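Local coordinates for Lin1944 protein (Listeria innocua, PDB 3D7L), which is of unknown function but belongs to the short-chain dehydrogenase/reductase family and is probably an oxidoreductase, at residues 15-26 against 180-191; 111-119 against 129-137. All coordinates share one frame; numbering follows the deposited sequence.

Interaction 1. Residues 15-26 against 180-191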
loop_
_atom_site.group_PDB
_atom_site.type_symbol
_atom_site.label_atom_id
_atom_site.label_comp_id
_atom_site.label_asym_id
_atom_site.label_seq_id
_atom_site.Cartn_x
_atom_site.Cartn_y
_atom_site.Cartn_z
ATOM N N LEU D 15 5.031 4.592 -20.824
ATOM C CA LEU D 15 3.791 3.848 -20.710
ATOM C C LEU D 15 2.576 4.676 -21.168
ATOM O O LEU D 15 1.830 4.235 -22.039
ATOM C CB LEU D 15 3.604 3.317 -19.282
ATOM C CG LEU D 15 2.270 2.610 -19.010
ATOM C CD1 LEU D 15 2.007 1.468 -19.992
ATOM C CD2 LEU D 15 2.211 2.143 -17.543
ATOM N N GLY D 16 2.398 5.869 -20.597
ATOM C CA GLY D 16 1.294 6.768 -20.971
ATOM C C GLY D 16 1.115 7.003 -22.468
ATOM O O GLY D 16 -0.017 7.088 -22.984
ATOM N N SER D 17 2.227 7.127 -23.181
ATOM C CA SER D 17 2.155 7.456 -24.585
ATOM C C SER D 17 1.746 6.237 -25.411
ATOM O O SER D 17 1.045 6.375 -26.415
ATOM C CB SER D 17 3.461 8.077 -25.062
ATOM O OG SER D 17 4.536 7.171 -24.892
ATOM N N ALA D 18 2.150 5.041 -24.964
ATOM C CA ALA D 18 1.615 3.797 -25.540
ATOM C C ALA D 18 0.121 3.649 -25.246
ATOM O O ALA D 18 -0.625 3.149 -26.086
ATOM C CB ALA D 18 2.367 2.589 -25.033
ATOM N N VAL D 19 -0.306 4.087 -24.063
ATOM C CA VAL D 19 -1.724 4.027 -23.682
ATOM C C VAL D 19 -2.531 4.965 -24.565
ATOM O O VAL D 19 -3.510 4.545 -25.179
ATOM C CB VAL D 19 -1.964 4.280 -22.154
ATOM C CG1 VAL D 19 -3.463 4.354 -21.820
ATOM C CG2 VAL D 19 -1.309 3.153 -21.315
ATOM N N LYS D 20 -2.081 6.209 -24.668
ATOM C CA LYS D 20 -2.694 7.206 -25.539
ATOM C C LYS D 20 -2.912 6.657 -26.962
ATOM O O LYS D 20 -3.985 6.818 -27.539
ATOM C CB LYS D 20 -1.831 8.471 -25.574
ATOM C CG LYS D 20 -2.495 9.715 -26.232
ATOM C CD LYS D 20 -1.475 10.846 -26.319
ATOM C CE LYS D 20 -2.006 12.061 -27.085
ATOM N NZ LYS D 20 -2.173 11.767 -28.542
ATOM N N GLU D 21 -1.891 6.002 -27.508
ATOM C CA GLU D 21 -1.953 5.487 -28.867
ATOM C C GLU D 21 -3.081 4.496 -29.117
ATOM O O GLU D 21 -3.724 4.536 -30.176
ATOM C CB GLU D 21 -0.619 4.888 -29.272
ATOM C CG GLU D 21 -0.416 4.874 -30.771
ATOM C CD GLU D 21 1.049 4.726 -31.186
ATOM O OE1 GLU D 21 1.319 4.785 -32.413
ATOM O OE2 GLU D 21 1.922 4.559 -30.299
ATOM N N ARG D 22 -3.303 3.591 -28.168
ATOM C CA ARG D 22 -4.432 2.660 -28.251
ATOM C C ARG D 22 -5.769 3.377 -28.077
ATOM O O ARG D 22 -6.616 3.297 -28.957
ATOM C CB ARG D 22 -4.311 1.518 -27.226
ATOM C CG ARG D 22 -3.293 0.463 -27.591
ATOM C CD ARG D 22 -3.642 -0.913 -27.008
ATOM N NE ARG D 22 -4.703 -1.553 -27.779
ATOM C CZ ARG D 22 -4.528 -2.248 -28.901
ATOM N NH1 ARG D 22 -3.314 -2.419 -29.422
ATOM N NH2 ARG D 22 -5.583 -2.773 -29.515
ATOM N N LEU D 23 -5.940 4.071 -26.947
ATOM C CA LEU D 23 -7.224 4.694 -26.574
ATOM C C LEU D 23 -7.709 5.799 -27.531
ATOM O O LEU D 23 -8.919 5.996 -27.702
ATOM C CB LEU D 23 -7.175 5.210 -25.127
ATOM C CG LEU D 23 -6.712 4.240 -24.017
ATOM C CD1 LEU D 23 -6.828 4.884 -22.634
ATOM C CD2 LEU D 23 -7.463 2.921 -24.040
ATOM N N GLU D 24 -6.762 6.496 -28.154
ATOM C CA GLU D 24 -7.034 7.489 -29.190
ATOM C C GLU D 24 -7.927 6.991 -30.329
ATOM O O GLU D 24 -8.722 7.758 -30.863
ATOM C CB GLU D 24 -5.735 7.888 -29.874
ATOM C CG GLU D 24 -5.028 9.012 -29.266
ATOM C CD GLU D 24 -3.904 9.478 -30.146
ATOM O OE1 GLU D 24 -3.820 10.705 -30.312
ATOM O OE2 GLU D 24 -3.133 8.641 -30.689
ATOM N N LYS D 25 -7.722 5.739 -30.735
ATOM C CA LYS D 25 -8.417 5.148 -31.878
ATOM C C LYS D 25 -9.915 5.011 -31.612
ATOM O O LYS D 25 -10.714 4.930 -32.550
ATOM C CB LYS D 25 -7.881 3.742 -32.164
ATOM C CG LYS D 25 -6.383 3.562 -32.141
ATOM C CD LYS D 25 -5.770 3.842 -33.481
ATOM C CE LYS D 25 -4.780 2.744 -33.834
ATOM N NZ LYS D 25 -3.514 2.937 -33.118
ATOM N N LYS D 26 -10.272 4.960 -30.327
ATOM C CA LYS D 26 -11.628 4.611 -29.889
ATOM C C LYS D 26 -12.358 5.706 -29.095
ATOM O O LYS D 26 -13.539 5.540 -28.789
ATOM C CB LYS D 26 -11.590 3.355 -29.004
ATOM C CG LYS D 26 -10.667 2.237 -29.453
ATOM C CD LYS D 26 -11.091 0.906 -28.857
ATOM C CE LYS D 26 -10.999 -0.183 -29.910
ATOM N NZ LYS D 26 -11.372 -1.472 -29.323
ATOM N N ALA D 180 3.280 -1.489 -25.829
ATOM C CA ALA D 180 2.063 -1.823 -26.587
ATOM C C ALA D 180 1.209 -2.939 -25.960
ATOM O O ALA D 180 -0.025 -2.909 -26.055
ATOM C CB ALA D 180 2.401 -2.183 -28.039
ATOM N N LYS D 181 1.860 -3.944 -25.356
ATOM C CA LYS D 181 1.122 -5.050 -24.741
ATOM C C LYS D 181 0.468 -4.600 -23.440
ATOM O O LYS D 181 -0.685 -4.926 -23.171
ATOM C CB LYS D 181 2.041 -6.252 -24.523
ATOM C CG LYS D 181 1.368 -7.497 -23.985
ATOM C CD LYS D 181 2.399 -8.546 -23.680
ATOM C CE LYS D 181 1.759 -9.824 -23.176
ATOM N NZ LYS D 181 2.782 -10.871 -22.948
ATOM N N VAL D 182 1.197 -3.853 -22.622
ATOM C CA VAL D 182 0.624 -3.305 -21.414
ATOM C C VAL D 182 -0.569 -2.390 -21.747
ATOM O O VAL D 182 -1.549 -2.370 -21.015
ATOM C CB VAL D 182 1.682 -2.541 -20.573
ATOM C CG1 VAL D 182 1.078 -2.049 -19.256
ATOM C CG2 VAL D 182 2.888 -3.457 -20.282
ATOM N N ALA D 183 -0.490 -1.661 -22.860
ATOM C CA ALA D 183 -1.538 -0.678 -23.226
ATOM C C ALA D 183 -2.890 -1.359 -23.482
ATOM O O ALA D 183 -3.948 -0.760 -23.252
ATOM C CB ALA D 183 -1.097 0.155 -24.415
ATOM N N ARG D 184 -2.834 -2.616 -23.944
ATOM C CA ARG D 184 -4.020 -3.454 -24.154
ATOM C C ARG D 184 -4.825 -3.688 -22.868
ATOM O O ARG D 184 -6.053 -3.684 -22.905
ATOM C CB ARG D 184 -3.628 -4.804 -24.768
ATOM C CG ARG D 184 -3.267 -4.770 -26.235
ATOM C CD ARG D 184 -2.883 -6.193 -26.737
ATOM N NE ARG D 184 -2.323 -6.150 -28.085
ATOM C CZ ARG D 184 -3.033 -6.164 -29.218
ATOM N NH1 ARG D 184 -4.362 -6.240 -29.205
ATOM N NH2 ARG D 184 -2.398 -6.121 -30.387
ATOM N N ALA D 185 -4.124 -3.875 -21.750
ATOM C CA ALA D 185 -4.718 -4.021 -20.417
ATOM C C ALA D 185 -5.487 -2.781 -19.960
ATOM O O ALA D 185 -6.572 -2.889 -19.326
ATOM C CB ALA D 185 -3.625 -4.382 -19.392
ATOM N N PHE D 186 -4.912 -1.608 -20.236
ATOM C CA PHE D 186 -5.609 -0.343 -20.026
ATOM C C PHE D 186 -6.866 -0.254 -20.894
ATOM O O PHE D 186 -7.925 0.122 -20.392
ATOM C CB PHE D 186 -4.691 0.846 -20.323
ATOM C CG PHE D 186 -3.697 1.139 -19.227
ATOM C CD1 PHE D 186 -4.016 2.018 -18.200
ATOM C CD2 PHE D 186 -2.431 0.561 -19.253
ATOM C CE1 PHE D 186 -3.079 2.302 -17.183
ATOM C CE2 PHE D 186 -1.501 0.854 -18.272
ATOM C CZ PHE D 186 -1.840 1.720 -17.227
ATOM N N GLU D 187 -6.752 -0.605 -22.177
ATOM C CA GLU D 187 -7.932 -0.679 -23.050
ATOM C C GLU D 187 -8.975 -1.676 -22.502
ATOM O O GLU D 187 -10.166 -1.401 -22.540
ATOM C CB GLU D 187 -7.555 -1.018 -24.490
ATOM C CG GLU D 187 -8.765 -1.225 -25.399
ATOM C CD GLU D 187 -8.409 -1.543 -26.853
ATOM O OE1 GLU D 187 -7.236 -1.457 -27.240
ATOM O OE2 GLU D 187 -9.315 -1.864 -27.632
ATOM N N LYS D 188 -8.514 -2.831 -22.005
ATOM C CA LYS D 188 -9.369 -3.819 -21.370
ATOM C C LYS D 188 -10.107 -3.186 -20.187
ATOM O O LYS D 188 -11.319 -3.344 -20.069
ATOM C CB LYS D 188 -8.536 -5.038 -20.925
ATOM C CG LYS D 188 -9.338 -6.144 -20.288
ATOM C CD LYS D 188 -8.445 -7.312 -19.860
ATOM C CE LYS D 188 -9.253 -8.352 -19.090
ATOM N NZ LYS D 188 -10.320 -9.013 -19.879
ATOM N N SER D 189 -9.386 -2.442 -19.337
ATOM C CA SER D 189 -10.022 -1.757 -18.208
ATOM C C SER D 189 -11.046 -0.706 -18.647
ATOM O O SER D 189 -12.149 -0.692 -18.125
ATOM C CB SER D 189 -8.996 -1.136 -17.258
ATOM O OG SER D 189 -9.669 -0.567 -16.172
ATOM N N VAL D 190 -10.717 0.131 -19.624
ATOM C CA VAL D 190 -11.636 1.189 -20.045
ATOM C C VAL D 190 -12.864 0.656 -20.794
ATOM O O VAL D 190 -13.996 1.096 -20.548
ATOM C CB VAL D 190 -10.895 2.279 -20.888
ATOM C CG1 VAL D 190 -11.881 3.312 -21.532
ATOM C CG2 VAL D 190 -9.848 2.982 -20.044
ATOM N N PHE D 191 -12.654 -0.288 -21.706
ATOM C CA PHE D 191 -13.703 -0.674 -22.643
ATOM C C PHE D 191 -14.411 -1.964 -22.280
ATOM O O PHE D 191 -15.514 -2.222 -22.768
ATOM C CB PHE D 191 -13.136 -0.742 -24.062
ATOM C CG PHE D 191 -12.868 0.609 -24.653
ATOM C CD1 PHE D 191 -13.912 1.372 -25.180
ATOM C CD2 PHE D 191 -11.583 1.129 -24.671
ATOM C CE1 PHE D 191 -13.672 2.645 -25.716
ATOM C CE2 PHE D 191 -11.329 2.385 -25.221
ATOM C CZ PHE D 191 -12.380 3.154 -25.732
HETATM O O HOH W 1 -7.116 0.626 -29.798
HETATM O O HOH W 2 -5.670 -4.759 -32.075
#
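Glu187 OE1 is gripped by Arg22. The main bond comes from Arg22 NE, 2.6 Å from Glu187 OE1, and is nearly straight at 166°. The oxygen lies in the guanidinium plane and is met almost end-on to its C-O bond. Arg22 NH2 adds a weak, bent bond to the same oxygen. The guanidinium and carboxylate planes are nearly coplanar. A water that donates to Arg22 O also reaches Glu187 OE1, weakly. The other carboxylate oxygen takes Lys26, with NZ 2.7 Å from Glu187 OE2. Glu187 thus joins two cations in one salt-bridge network. It reaches them on an extended chain, with CG anti to the backbone N.

Arg22 is also a knob in a hole formed by Ala180, Ala183, Arg184 and Glu187. Its CD lies 3.6 Å from Arg184 N. A bend at chi3 (77°) then turns NE toward Glu187 OE1. Arg184 CG lies over one face of the Arg22 guanidinium. The two guanidinium groups are close, and Glu187 probably offsets part of their like charge.

Lys26 lays its CD over one face of the Phe191 ring, a CH-pi contact of 4.1 Å from CD to the ring centroid. Leu23 CD2 approaches the edge of that ring and packs on Glu187 CA. Deeper in, Val19 CG2 sits over a face of Phe186, 3.8 Å from the ring centroid. Leu15 CD1 meets Val182 CG1 at 3.7 Å. Ala183 CB fits against Ala18 and Val19, where the backbones come close.

The helix axes pass 8.4 Å apart at -59°. Both helices also touch central strands 5-9 and 108-113. This is helix packing on one face of the parallel sheet of a Rossmann-type SDR fold.

Interaction 2. Residues 111-119 against 129-137; sequences TLTTGIMME and AMANGAVTA
Polar contacts centre on Asn132, whose amide lies against the backbone of Thr114 and Gly115. Asn132 ND2 gives a weak bond to Gly115 O, 3.2 Å away and bent to 121°. Lys89 NZ bonds both acceptors, Asn132 OD1 and Thr114 O, which lie close together. A water links the two threonine hydroxyls, 2.8 Å from Thr114 OG1 and 2.7 Å from Thr136 OG1, and donates to the latter. Thr114 OG1 is also bonded to Val155 O of the neighbouring strand. Thr136 OG1 in turn donates to Asn132 O. Thr136 N reaches that carbonyl from the opposite face of its plane.

The segments belong to a beta-alpha-beta unit of the Rossmann-type fold, in which strand 108-113 leads through helix 126-142 to strand 151-157. After the strand, the 3-10 segment 116-118 brings Met118 beside Ala129 of the helix. Gly115 lies close against the amide, with its CA 3.4 Å from Asn132 ND2. Gly115 N and Asn132 ND2 are both donors and do not bond.

The remaining contacts are apolar or van der Waals. Val135 CG1 meets Leu112 CB at 3.8 Å and Thr114 CG2 at the same distance. Selenomethionine Met118 has CG between the backbone N and the carbonyl carbon (chi1 68°). From there its extended chain runs across Asn132 CB, bringing SE to 3.2 Å from Thr136 OG1. Ala129 CB packs against Met117 O at 3.6 Å.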
loop_
_atom_site.group_PDB
_atom_site.type_symbol
_atom_site.label_atom_id
_atom_site.label_comp_id
_atom_site.label_asym_id
_atom_site.label_seq_id
_atom_site.Cartn_x
_atom_site.Cartn_y
_atom_site.Cartn_z
ATOM N N THR D 111 -8.718 3.669 -14.012
ATOM C CA THR D 111 -7.641 2.682 -14.176
ATOM C C THR D 111 -6.358 3.254 -13.579
ATOM O O THR D 111 -5.941 4.346 -13.955
ATOM C CB THR D 111 -7.403 2.300 -15.617
ATOM O OG1 THR D 111 -8.649 1.986 -16.226
ATOM C CG2 THR D 111 -6.459 1.114 -15.730
ATOM N N LEU D 112 -5.738 2.512 -12.655
ATOM C CA LEU D 112 -4.537 3.003 -11.952
ATOM C C LEU D 112 -3.316 2.151 -12.282
ATOM O O LEU D 112 -3.466 0.997 -12.647
ATOM C CB LEU D 112 -4.793 3.009 -10.445
ATOM C CG LEU D 112 -5.385 4.231 -9.735
ATOM C CD1 LEU D 112 -6.232 5.213 -10.596
ATOM C CD2 LEU D 112 -6.115 3.819 -8.413
ATOM N N THR D 113 -2.105 2.689 -12.152
ATOM C CA THR D 113 -0.923 1.878 -12.521
ATOM C C THR D 113 -0.184 1.375 -11.287
ATOM O O THR D 113 0.035 2.134 -10.359
ATOM C CB THR D 113 0.064 2.637 -13.451
ATOM O OG1 THR D 113 -0.621 3.057 -14.640
ATOM C CG2 THR D 113 1.245 1.748 -13.840
ATOM N N THR D 114 0.172 0.085 -11.273
ATOM C CA THR D 114 0.969 -0.474 -10.185
ATOM C C THR D 114 2.350 -0.913 -10.749
ATOM O O THR D 114 3.084 -0.079 -11.292
ATOM C CB THR D 114 0.202 -1.619 -9.464
ATOM O OG1 THR D 114 -0.252 -2.559 -10.436
ATOM C CG2 THR D 114 -1.039 -1.095 -8.719
ATOM N N GLY D 115 2.699 -2.199 -10.644
ATOM C CA GLY D 115 3.977 -2.681 -11.150
ATOM C C GLY D 115 4.448 -3.984 -10.526
ATOM O O GLY D 115 4.131 -4.293 -9.361
ATOM N N ILE D 116 5.207 -4.750 -11.312
ATOM C CA ILE D 116 5.737 -6.048 -10.899
ATOM C C ILE D 116 6.595 -5.984 -9.613
ATOM O O ILE D 116 6.803 -6.984 -8.962
ATOM C CB ILE D 116 6.571 -6.700 -12.048
ATOM C CG1 ILE D 116 6.679 -8.231 -11.862
ATOM C CG2 ILE D 116 7.905 -5.987 -12.199
ATOM C CD1 ILE D 116 7.353 -8.961 -12.975
HETATM N N MSE D 117 7.088 -4.817 -9.245
HETATM C CA MSE D 117 7.988 -4.751 -8.092
HETATM C C MSE D 117 7.333 -5.162 -6.773
HETATM O O MSE D 117 8.026 -5.583 -5.850
HETATM C CB MSE D 117 8.624 -3.381 -7.961
HETATM C CG MSE D 117 9.814 -3.254 -8.847
HETATM SE SE MSE D 117 10.686 -1.554 -8.566
HETATM C CE MSE D 117 9.880 -0.572 -10.008
HETATM N N MSE D 118 6.008 -5.041 -6.686
HETATM C CA MSE D 118 5.271 -5.572 -5.532
HETATM C C MSE D 118 5.212 -7.111 -5.452
HETATM O O MSE D 118 4.931 -7.647 -4.384
HETATM C CB MSE D 118 3.855 -5.008 -5.510
HETATM C CG MSE D 118 3.002 -5.523 -6.679
HETATM SE SE MSE D 118 1.136 -5.000 -6.498
HETATM C CE MSE D 118 0.468 -5.622 -8.205
ATOM N N GLU D 119 5.436 -7.812 -6.568
ATOM C CA GLU D 119 5.276 -9.289 -6.636
ATOM C C GLU D 119 6.577 -10.052 -6.901
ATOM O O GLU D 119 6.712 -11.211 -6.512
ATOM C CB GLU D 119 4.292 -9.692 -7.744
ATOM C CG GLU D 119 2.993 -8.894 -7.745
ATOM C CD GLU D 119 1.758 -9.704 -8.202
ATOM O OE1 GLU D 119 1.521 -10.799 -7.614
ATOM O OE2 GLU D 119 1.029 -9.229 -9.124
ATOM N N ALA D 129 7.382 -0.982 -4.362
ATOM C CA ALA D 129 6.601 -2.150 -3.944
ATOM C C ALA D 129 5.422 -1.754 -3.021
ATOM O O ALA D 129 4.269 -2.094 -3.292
ATOM C CB ALA D 129 7.516 -3.171 -3.229
HETATM N N MSE D 130 5.735 -1.031 -1.942
HETATM C CA MSE D 130 4.721 -0.408 -1.061
HETATM C C MSE D 130 3.600 0.314 -1.812
HETATM O O MSE D 130 2.416 0.029 -1.602
HETATM C CB MSE D 130 5.414 0.582 -0.105
HETATM C CG MSE D 130 4.501 1.253 0.944
HETATM SE SE MSE D 130 5.318 2.894 1.702
HETATM C CE MSE D 130 5.386 3.998 0.124
ATOM N N ALA D 131 3.990 1.266 -2.666
ATOM C CA ALA D 131 3.044 2.052 -3.452
ATOM C C ALA D 131 2.176 1.124 -4.286
ATOM O O ALA D 131 0.957 1.271 -4.306
ATOM C CB ALA D 131 3.775 3.033 -4.371
ATOM N N ASN D 132 2.800 0.178 -4.988
ATOM C CA ASN D 132 2.046 -0.757 -5.845
ATOM C C ASN D 132 1.048 -1.632 -5.082
ATOM O O ASN D 132 -0.095 -1.827 -5.524
ATOM C CB ASN D 132 2.980 -1.634 -6.688
ATOM C CG ASN D 132 3.809 -0.833 -7.653
ATOM O OD1 ASN D 132 3.527 0.352 -7.904
ATOM N ND2 ASN D 132 4.881 -1.439 -8.156
ATOM N N GLY D 133 1.488 -2.170 -3.949
ATOM C CA GLY D 133 0.617 -2.956 -3.086
ATOM C C GLY D 133 -0.545 -2.127 -2.554
ATOM O O GLY D 133 -1.693 -2.588 -2.527
ATOM N N ALA D 134 -0.245 -0.896 -2.162
ATOM C CA ALA D 134 -1.233 0.007 -1.609
ATOM C C ALA D 134 -2.329 0.302 -2.638
ATOM O O ALA D 134 -3.520 0.247 -2.335
ATOM C CB ALA D 134 -0.572 1.283 -1.185
ATOM N N VAL D 135 -1.904 0.606 -3.853
ATOM C CA VAL D 135 -2.831 0.988 -4.923
ATOM C C VAL D 135 -3.682 -0.219 -5.362
ATOM O O VAL D 135 -4.905 -0.082 -5.630
ATOM C CB VAL D 135 -2.069 1.701 -6.083
ATOM C CG1 VAL D 135 -2.959 1.906 -7.327
ATOM C CG2 VAL D 135 -1.545 3.087 -5.594
ATOM N N THR D 136 -3.070 -1.409 -5.348
ATOM C CA THR D 136 -3.763 -2.639 -5.774
ATOM C C THR D 136 -4.917 -2.903 -4.809
ATOM O O THR D 136 -6.080 -3.082 -5.235
ATOM C CB THR D 136 -2.812 -3.870 -5.824
ATOM O OG1 THR D 136 -1.775 -3.657 -6.794
ATOM C CG2 THR D 136 -3.549 -5.123 -6.189
ATOM N N ALA D 137 -4.585 -2.895 -3.522
ATOM C CA ALA D 137 -5.544 -3.164 -2.445
ATOM C C ALA D 137 -6.637 -2.104 -2.328
ATOM O O ALA D 137 -7.797 -2.457 -2.123
ATOM C CB ALA D 137 -4.823 -3.324 -1.124
HETATM O O HOH W 3 -2.302 -4.094 -9.371
#

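How the interactions relate
From the N terminus, the chain first passes through helix 14-23, the first half of interaction 1. Segment 111-119 follows, and helix 126-142 soon returns to it, closing the short loop of interaction 2. Helix 179-191 later comes back to helix 14-23 and closes the long loop of interaction 1. Interaction 2 therefore lies wholly within that longer loop, and the two do not cross. Their centres are about 18 Å apart. Strand 108-113 joins them: Ser189 OG probably hydrogen-bonds Thr111 OG1, and Phe186 and Leu15 pack on Thr113. Interaction 1 pairs two helices beside the sheet; interaction 2 ties a central strand's end to its following helix, which also faces the second subunit.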